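Local coordinates for glycoside Hydrolase (PDB 5T99), which probably hydrolyses galactose-containing oligosaccharides as a family 2 glycoside hydrolase of an agarose-degrading pathway, and binds the sugar mimic d-galacto-isofagomine, at residues Asp459-Met462 with Ala463-Asp467; Asp535-Phe538 with His539-Met543. One frame throughout, in Å; residues are numbered along the deposited sequence.

Both contacts are local, made between residues a few positions apart, and both are partly buried, yet they belong to different elements of the catalytic barrel region. Contact 1 is a turn in the loop that links helix 456-459 to barrel strand 468-472. Contact 2 is a piece of helix 534-543, which precedes barrel strand 549-552. The turn combines a backbone bond with a glutamine side chain that grips a main-chain carbonyl. The helix instead has regular main-chain bonding, with a carboxylate-amide pair, its glutamate buried, and an apolar pair as well. Their centres lie about 25 Å apart and their nearest atoms about 16 Å apart, so neither touches the other.

Contact 1 (Asp459-Met462 with Ala463-Asp467); sequences DNNM and AQQVD
Met462 and Gln465 close a type I beta turn, with Ala463 and Gln464 at its corners, in the loop that carries the TIM barrel chain from helix 456-459 to strand 468-472. Backbone bonding defines the turn: Gln465 N donates to Met462 O over 2.9 Å.

Side-chain bonds reinforce it. Gln465 bends at chi2 (-57°), folding its amide back so that NE2 reaches Asn461 O at 3.1 Å, almost in line with the C=O and within the plane of the glutamine's own amide. Asn461 has left-handed backbone angles, which asparagine tolerates well; its ND2 comes near the same NE2, but both are donors and the approach is not a hydrogen bond. Gln464 bonds through NE2 to Phe458 O, tying the turn to the preceding helix.

The remaining contacts are packing. Buried, flexible Met462 packs its side chain on Ala431 of helix 427-441 and Phe451 of strand 447-451, while small Ala463 fits against Phe451 and Phe458. The Gln464 side chain, bent at chi2, crosses that of Asn461 at about a right angle, though their amide planes are only 31° apart, and Gln464 OE1 rests 3.2 Å from Asn461 CA.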
ATOM      1  N   ASP A 459      26.458  16.361   5.062  1.00 16.86           N
ATOM      2  CA  ASP A 459      27.417  17.373   5.553  1.00 17.21           C
ATOM      3  C   ASP A 459      26.872  18.210   6.721  1.00 16.43           C
ATOM      4  O   ASP A 459      27.651  18.769   7.494  1.00 15.55           O
ATOM      5  CB  ASP A 459      27.828  18.329   4.419  1.00 17.95           C
ATOM      6  CG  ASP A 459      28.646  17.649   3.324  1.00 18.87           C
ATOM      7  OD1 ASP A 459      29.089  16.490   3.494  1.00 19.35           O
ATOM      8  OD2 ASP A 459      28.852  18.301   2.274  1.00 20.02           O
ATOM      9  N   ASN A 460      25.541  18.297   6.824  1.00 15.51           N
ATOM     10  CA  ASN A 460      24.878  19.061   7.869  1.00 14.84           C
ATOM     11  C   ASN A 460      24.484  18.225   9.104  1.00 14.40           C
ATOM     12  O   ASN A 460      23.589  18.621   9.858  1.00 13.84           O
ATOM     13  CB  ASN A 460      23.620  19.726   7.299  1.00 14.90           C
ATOM     14  CG  ASN A 460      23.910  20.664   6.139  1.00 14.74           C
ATOM     15  OD1 ASN A 460      25.052  20.987   5.855  1.00 14.56           O
ATOM     16  ND2 ASN A 460      22.855  21.091   5.455  1.00 14.67           N
ATOM     17  N   ASN A 461      25.121  17.066   9.303  1.00 14.21           N
ATOM     18  CA  ASN A 461      24.905  16.254  10.515  1.00 14.18           C
ATOM     19  C   ASN A 461      23.460  15.734  10.672  1.00 14.37           C
ATOM     20  O   ASN A 461      23.059  15.424  11.774  1.00 14.26           O
ATOM     21  CB  ASN A 461      25.348  17.067  11.754  1.00 13.88           C
ATOM     22  CG  ASN A 461      25.604  16.216  12.985  1.00 13.64           C
ATOM     23  OD1 ASN A 461      26.129  15.094  12.922  1.00 13.48           O
ATOM     24  ND2 ASN A 461      25.246  16.769  14.130  1.00 13.38           N
ATOM     25  N   MET A 462      22.693  15.629   9.573  1.00 15.07           N
ATOM     26  CA  MET A 462      21.301  15.134   9.620  1.00 15.22           C
ATOM     27  C   MET A 462      21.223  13.622   9.428  1.00 15.27           C
ATOM     28  O   MET A 462      20.606  12.926  10.226  1.00 15.27           O
ATOM     29  CB  MET A 462      20.409  15.819   8.579  1.00 15.39           C
ATOM     30  CG  MET A 462      18.962  15.330   8.604  1.00 15.77           C
ATOM     31  SD  MET A 462      17.826  16.193   7.492  1.00 16.87           S
ATOM     32  CE  MET A 462      17.423  17.642   8.460  1.00 16.72           C
ATOM     33  N   ALA A 463      21.832  13.129   8.350  1.00 15.75           N
ATOM     34  CA  ALA A 463      21.903  11.687   8.039  1.00 15.52           C
ATOM     35  C   ALA A 463      22.406  10.818   9.211  1.00 15.33           C
ATOM     36  O   ALA A 463      22.010   9.661   9.355  1.00 15.56           O
ATOM     37  CB  ALA A 463      22.777  11.470   6.815  1.00 15.42           C
ATOM     38  N   GLN A 464      23.240  11.406  10.065  1.00 14.89           N
ATOM     39  CA  GLN A 464      23.799  10.720  11.215  1.00 14.63           C
ATOM     40  C   GLN A 464      22.819  10.578  12.395  1.00 14.12           C
ATOM     41  O   GLN A 464      23.108   9.850  13.335  1.00 14.24           O
ATOM     42  CB  GLN A 464      25.067  11.450  11.684  1.00 14.74           C
ATOM     43  CG  GLN A 464      26.243  11.422  10.701  1.00 14.74           C
ATOM     44  CD  GLN A 464      26.132  12.403   9.530  1.00 14.84           C
ATOM     45  OE1 GLN A 464      25.250  13.264   9.487  1.00 14.86           O
ATOM     46  NE2 GLN A 464      27.026  12.253   8.559  1.00 15.02           N
ATOM     47  N   GLN A 465      21.682  11.265  12.354  1.00 13.74           N
ATOM     48  CA  GLN A 465      20.716  11.251  13.454  1.00 13.53           C
ATOM     49  C   GLN A 465      19.727  10.100  13.387  1.00 13.75           C
ATOM     50  O   GLN A 465      19.019   9.859  14.342  1.00 14.36           O
ATOM     51  CB  GLN A 465      19.920  12.555  13.472  1.00 13.32           C
ATOM     52  CG  GLN A 465      20.758  13.809  13.579  1.00 13.18           C
ATOM     53  CD  GLN A 465      21.657  13.828  14.803  1.00 13.06           C
ATOM     54  OE1 GLN A 465      21.283  13.383  15.887  1.00 12.72           O
ATOM     55  NE2 GLN A 465      22.857  14.339  14.621  1.00 12.98           N
ATOM     56  N   VAL A 466      19.644   9.426  12.248  1.00 13.85           N
ATOM     57  CA  VAL A 466      18.833   8.219  12.106  1.00 13.77           C
ATOM     58  C   VAL A 466      19.789   7.051  12.022  1.00 14.03           C
ATOM     59  O   VAL A 466      20.998   7.237  11.802  1.00 14.28           O
ATOM     60  CB  VAL A 466      17.880   8.246  10.878  1.00 13.63           C
ATOM     61  CG1 VAL A 466      16.748   9.222  11.123  1.00 13.56           C
ATOM     62  CG2 VAL A 466      18.601   8.598   9.580  1.00 13.63           C
ATOM     63  N   ASP A 467      19.248   5.856  12.218  1.00 13.89           N
ATOM     64  CA  ASP A 467      20.046   4.635  12.203  1.00 13.86           C
ATOM     65  C   ASP A 467      20.543   4.260  10.792  1.00 13.67           C
ATOM     66  O   ASP A 467      21.668   3.770  10.634  1.00 13.35           O
ATOM     67  CB  ASP A 467      19.245   3.465  12.810  1.00 13.85           C
ATOM     68  CG  ASP A 467      18.941   3.652  14.289  1.00 13.82           C
ATOM     69  OD1 ASP A 467      19.874   3.934  15.071  1.00 13.41           O
ATOM     70  OD2 ASP A 467      17.764   3.496  14.676  1.00 13.96           O
TER

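Contact 2 (Asp535-Phe538 with His539-Met543)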
ATOM      1  N   ASP A 535      17.878   0.666 -15.467  1.00 21.94           N
ATOM      2  CA  ASP A 535      19.199   0.104 -15.809  1.00 22.24           C
ATOM      3  C   ASP A 535      20.325   0.802 -15.021  1.00 21.69           C
ATOM      4  O   ASP A 535      21.295   0.158 -14.612  1.00 20.56           O
ATOM      5  CB  ASP A 535      19.508   0.238 -17.327  1.00 22.70           C
ATOM      6  CG  ASP A 535      18.319  -0.119 -18.233  1.00 23.25           C
ATOM      7  OD1 ASP A 535      18.493  -0.861 -19.232  1.00 22.89           O
ATOM      8  OD2 ASP A 535      17.206   0.374 -17.961  1.00 24.49           O
ATOM      9  N   ILE A 536      20.183   2.118 -14.835  1.00 21.70           N
ATOM     10  CA  ILE A 536      21.158   2.935 -14.103  1.00 22.43           C
ATOM     11  C   ILE A 536      21.207   2.538 -12.621  1.00 21.70           C
ATOM     12  O   ILE A 536      22.298   2.423 -12.052  1.00 21.46           O
ATOM     13  CB  ILE A 536      20.853   4.458 -14.259  1.00 23.30           C
ATOM     14  CG1 ILE A 536      21.102   4.924 -15.700  1.00 24.00           C
ATOM     15  CG2 ILE A 536      21.655   5.315 -13.279  1.00 23.30           C
ATOM     16  CD1 ILE A 536      22.564   4.951 -16.116  1.00 24.64           C
ATOM     17  N   GLU A 537      20.046   2.327 -11.998  1.00 20.84           N
ATOM     18  CA  GLU A 537      20.034   1.885 -10.593  1.00 20.57           C
ATOM     19  C   GLU A 537      20.650   0.485 -10.450  1.00 20.55           C
ATOM     20  O   GLU A 537      21.499   0.269  -9.577  1.00 19.69           O
ATOM     21  CB  GLU A 537      18.631   1.911  -9.993  1.00 20.22           C
ATOM     22  CG  GLU A 537      18.607   1.807  -8.466  1.00 20.57           C
ATOM     23  CD  GLU A 537      19.285   2.959  -7.748  1.00 20.32           C
ATOM     24  OE1 GLU A 537      19.180   4.119  -8.217  1.00 20.66           O
ATOM     25  OE2 GLU A 537      19.905   2.701  -6.701  1.00 19.30           O
ATOM     26  N   PHE A 538      20.245  -0.443 -11.324  1.00 20.20           N
ATOM     27  CA  PHE A 538      20.799  -1.808 -11.312  1.00 20.67           C
ATOM     28  C   PHE A 538      22.321  -1.778 -11.369  1.00 21.42           C
ATOM     29  O   PHE A 538      22.991  -2.472 -10.598  1.00 20.08           O
ATOM     30  CB  PHE A 538      20.281  -2.670 -12.483  1.00 20.09           C
ATOM     31  CG  PHE A 538      18.783  -2.827 -12.532  1.00 19.77           C
ATOM     32  CD1 PHE A 538      17.973  -2.611 -11.404  1.00 19.53           C
ATOM     33  CD2 PHE A 538      18.182  -3.215 -13.712  1.00 19.57           C
ATOM     34  CE1 PHE A 538      16.605  -2.746 -11.480  1.00 19.76           C
ATOM     35  CE2 PHE A 538      16.803  -3.363 -13.793  1.00 20.02           C
ATOM     36  CZ  PHE A 538      16.013  -3.131 -12.680  1.00 20.19           C
ATOM     37  N   HIS A 539      22.843  -0.964 -12.286  1.00 22.41           N
ATOM     38  CA  HIS A 539      24.274  -0.806 -12.458  1.00 23.35           C
ATOM     39  C   HIS A 539      24.949  -0.351 -11.164  1.00 22.88           C
ATOM     40  O   HIS A 539      25.900  -0.988 -10.703  1.00 22.93           O
ATOM     41  CB  HIS A 539      24.565   0.193 -13.581  1.00 25.14           C
ATOM     42  CG  HIS A 539      26.019   0.341 -13.878  1.00 26.37           C
ATOM     43  ND1 HIS A 539      26.720   1.498 -13.611  1.00 27.23           N
ATOM     44  CD2 HIS A 539      26.915  -0.539 -14.375  1.00 27.98           C
ATOM     45  CE1 HIS A 539      27.981   1.333 -13.960  1.00 28.15           C
ATOM     46  NE2 HIS A 539      28.129   0.104 -14.420  1.00 29.31           N
ATOM     47  N   PHE A 540      24.449   0.732 -10.575  1.00 22.39           N
ATOM     48  CA  PHE A 540      25.078   1.294  -9.374  1.00 22.08           C
ATOM     49  C   PHE A 540      24.804   0.466  -8.106  1.00 21.92           C
ATOM     50  O   PHE A 540      25.621   0.498  -7.184  1.00 22.01           O
ATOM     51  CB  PHE A 540      24.734   2.785  -9.200  1.00 22.65           C
ATOM     52  CG  PHE A 540      25.484   3.704 -10.154  1.00 22.78           C
ATOM     53  CD1 PHE A 540      26.848   3.955  -9.980  1.00 22.80           C
ATOM     54  CD2 PHE A 540      24.835   4.323 -11.227  1.00 23.11           C
ATOM     55  CE1 PHE A 540      27.546   4.798 -10.851  1.00 22.87           C
ATOM     56  CE2 PHE A 540      25.531   5.172 -12.100  1.00 22.99           C
ATOM     57  CZ  PHE A 540      26.885   5.406 -11.913  1.00 22.43           C
ATOM     58  N   GLN A 541      23.699  -0.293  -8.064  1.00 21.27           N
ATOM     59  CA  GLN A 541      23.479  -1.282  -6.988  1.00 21.09           C
ATOM     60  C   GLN A 541      24.517  -2.399  -7.036  1.00 22.40           C
ATOM     61  O   GLN A 541      25.019  -2.816  -5.985  1.00 21.51           O
ATOM     62  CB  GLN A 541      22.072  -1.899  -7.023  1.00 19.43           C
ATOM     63  CG  GLN A 541      20.955  -0.951  -6.614  1.00 19.31           C
ATOM     64  CD  GLN A 541      20.855  -0.658  -5.110  1.00 18.96           C
ATOM     65  OE1 GLN A 541      21.319  -1.425  -4.253  1.00 17.94           O
ATOM     66  NE2 GLN A 541      20.213   0.462  -4.789  1.00 18.74           N
ATOM     67  N   GLU A 542      24.834  -2.888  -8.237  1.00 24.53           N
ATOM     68  CA  GLU A 542      25.860  -3.935  -8.392  1.00 26.91           C
ATOM     69  C   GLU A 542      27.253  -3.443  -8.018  1.00 26.97           C
ATOM     70  O   GLU A 542      27.998  -4.178  -7.391  1.00 28.30           O
ATOM     71  CB  GLU A 542      25.869  -4.521  -9.805  1.00 28.92           C
ATOM     72  CG  GLU A 542      24.643  -5.379 -10.087  1.00 32.15           C
ATOM     73  CD  GLU A 542      24.531  -5.828 -11.540  1.00 34.40           C
ATOM     74  OE1 GLU A 542      25.593  -5.913 -12.223  1.00 36.71           O
ATOM     75  OE2 GLU A 542      23.381  -6.099 -11.986  1.00 33.09           O
ATOM     76  N   MET A 543      27.598  -2.211  -8.381  0.50 26.98           N
ATOM     77  CA  MET A 543      28.914  -1.658  -8.044  0.50 27.05           C
ATOM     78  C   MET A 543      29.059  -1.226  -6.576  0.50 26.33           C
ATOM     79  O   MET A 543      30.179  -0.966  -6.127  0.50 26.61           O
ATOM     80  CB  MET A 543      29.249  -0.485  -8.973  0.50 27.80           C
ATOM     81  CG  MET A 543      29.386  -0.871 -10.446  0.50 27.77           C
ATOM     82  SD  MET A 543      30.304  -2.400 -10.705  0.50 28.29           S
ATOM     83  CE  MET A 543      31.908  -1.958 -10.039  0.50 28.07           C
TER
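Glu537 meets Gln541, one helical turn further on, through both main chain and side chain. Gln541 NE2 donates to Glu537 OE2 at 3.0 Å; OE2 accepts with its anti lone pair, the one facing away from the other carboxylate oxygen, while the two planes are turned 48° apart. With CG anti to the backbone N (chi1 -165°) and a bend at chi2, the glutamate leans along the helix to receive this amide. Its oxygens are also hydrogen-bonded to tyrosines, OE2 to Tyr478 OH and OE1 to Tyr532 OH, so a carboxylate suits this buried place; the Glu537 side chain lies about 13 Å from the bound d-galacto-isofagomine.

Beneath these groups runs the i to i+4 bonding of alpha-helix 534-543, which leads to barrel strand 549-552; Gln541 N bonds to Glu537 O at 2.7 Å. Phe538 O accepts Glu542 N, and Glu542 CG lies 3.4 Å from that same oxygen. The Phe538 ring itself fills an aromatic site, meeting Tyr675 edge-to-face and Tyr603 with planes about perpendicular.

His539 bonds through N to Asp535 O at 3.0 Å, and its ring meets Phe671 edge-to-face. Its ND1 sits 4.0 Å above the centre of the Phe540 ring, whose in-plane edge receives Ile536 CG2, 3.9 Å from Phe540 CD2.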